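Local coordinates for protein DNA replication factor Cdt1 (Mus musculus, PDB 3A4C) that licenses replication origins by cooperating with CDC6 and the origin recognition complex to load the MCM complex onto DNA, seen here as its C-terminal winged-helix domain, at residues Pro32-Met36 with Glu37-Ala41. Numbering follows the deposited sequence.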
loop_
_atom_site.group_PDB
_atom_site.type_symbol
_atom_site.label_atom_id
_atom_site.label_comp_id
_atom_site.label_asym_id
_atom_site.label_seq_id
_atom_site.Cartn_x
_atom_site.Cartn_y
_atom_site.Cartn_z
ATOM N N PRO A 32 11.855 10.197 -5.858
ATOM C CA PRO A 32 11.113 10.265 -4.592
ATOM C C PRO A 32 9.626 9.951 -4.752
ATOM O O PRO A 32 8.956 9.683 -3.763
ATOM C CB PRO A 32 11.273 11.733 -4.159
ATOM C CG PRO A 32 12.071 12.416 -5.242
ATOM C CD PRO A 32 12.056 11.531 -6.445
ATOM N N ALA A 33 9.113 10.006 -5.977
ATOM C CA ALA A 33 7.708 9.696 -6.227
ATOM C C ALA A 33 7.560 8.900 -7.504
ATOM O O ALA A 33 8.391 9.002 -8.397
ATOM C CB ALA A 33 6.868 10.979 -6.307
ATOM N N LEU A 34 6.499 8.104 -7.583
ATOM C CA LEU A 34 6.163 7.365 -8.794
ATOM C C LEU A 34 4.664 7.465 -9.000
ATOM O O LEU A 34 3.923 7.574 -8.032
ATOM C CB LEU A 34 6.542 5.890 -8.649
ATOM C CG LEU A 34 8.023 5.528 -8.547
ATOM C CD1 LEU A 34 8.149 4.062 -8.133
ATOM C CD2 LEU A 34 8.725 5.805 -9.863
ATOM N N THR A 35 4.204 7.416 -10.250
ATOM C CA THR A 35 2.766 7.410 -10.494
ATOM C C THR A 35 2.169 6.105 -9.988
ATOM O O THR A 35 2.850 5.079 -9.968
ATOM C CB THR A 35 2.427 7.573 -11.983
ATOM O OG1 THR A 35 2.862 6.410 -12.699
ATOM C CG2 THR A 35 3.112 8.820 -12.552
ATOM N N MET A 36 0.908 6.163 -9.566
ATOM C CA MET A 36 0.159 4.988 -9.120
ATOM C C MET A 36 0.191 3.869 -10.140
ATOM O O MET A 36 0.353 2.708 -9.789
ATOM C CB MET A 36 -1.297 5.353 -8.863
ATOM C CG MET A 36 -1.684 5.347 -7.423
ATOM S SD MET A 36 -1.655 3.658 -6.802
ATOM C CE MET A 36 -2.512 3.941 -5.257
ATOM N N GLU A 37 0.005 4.217 -11.407
ATOM C CA GLU A 37 0.081 3.226 -12.468
ATOM C C GLU A 37 1.411 2.473 -12.439
ATOM O O GLU A 37 1.438 1.242 -12.487
ATOM C CB GLU A 37 -0.105 3.897 -13.828
ATOM C CG GLU A 37 -0.170 2.919 -14.976
ATOM C CD GLU A 37 -0.803 3.524 -16.211
ATOM O OE1 GLU A 37 -0.964 2.798 -17.212
ATOM O OE2 GLU A 37 -1.142 4.728 -16.175
ATOM N N VAL A 38 2.513 3.214 -12.372
ATOM C CA VAL A 38 3.836 2.600 -12.363
ATOM C C VAL A 38 4.038 1.752 -11.117
ATOM O O VAL A 38 4.535 0.618 -11.195
ATOM C CB VAL A 38 4.953 3.653 -12.474
ATOM C CG1 VAL A 38 6.306 3.044 -12.105
ATOM C CG2 VAL A 38 4.994 4.219 -13.888
ATOM N N VAL A 39 3.641 2.297 -9.971
ATOM C CA VAL A 39 3.841 1.596 -8.705
ATOM C C VAL A 39 3.096 0.273 -8.736
ATOM O O VAL A 39 3.630 -0.763 -8.335
ATOM C CB VAL A 39 3.337 2.425 -7.507
ATOM C CG1 VAL A 39 3.352 1.581 -6.241
ATOM C CG2 VAL A 39 4.178 3.686 -7.333
ATOM N N CYS A 40 1.858 0.303 -9.217
ATOM C CA CYS A 40 1.045 -0.914 -9.231
ATOM C C CYS A 40 1.647 -1.956 -10.158
ATOM O O CYS A 40 1.644 -3.145 -9.845
ATOM C CB CYS A 40 -0.396 -0.614 -9.645
ATOM S SG CYS A 40 -1.333 0.226 -8.355
ATOM N N ALA A 41 2.145 -1.509 -11.306
ATOM C CA ALA A 41 2.789 -2.415 -12.256
ATOM C C ALA A 41 4.034 -3.040 -11.638
ATOM O O ALA A 41 4.283 -4.238 -11.779
ATOM C CB ALA A 41 3.139 -1.677 -13.541
#
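Thr35 and Val38 meet in a helix N-cap, at the corner where the short strand 33-35 of this winged-helix domain turns into helix 36-45. The turn is sharp: strand and first helical turn run at 88° to each other. Thr35 is the N-cap residue, and its OG1 accepts a hydrogen bond from Val38 N at 3.2 Å, with the N-H pointing almost straight at it. A chi1 of 67° tucks this hydroxyl between the backbone N and the carbonyl carbon of Thr35, which turns it back over the start of the helix. The same residue serves the helix a second time, since Thr35 O takes the amide of Val39 at 2.9 Å, and Met36 O accepts from Cys40 N in the next bond of the helix. Two of the early helix amides are thus satisfied by one residue.

On the inner side of the corner, Leu34 and Val39 lie obliquely across each other, and Leu34 CB presses on Val39 CG2 at 3.5 Å, a snug fit for two carbons. Both also touch Phe26 of helix 3-27, while Val39 reaches Leu60 of helix 53-66 as well, tying the corner into the helical core. Strand 33-35 is an edge of the three-stranded sheet, and Leu34 pairs through its backbone with Val82 of the neighbouring strand 79-84. Met36, at the first position of the helix, bends at chi2 (-68°), and its SD lies 3.8 Å from SG of Cys40, one turn further on.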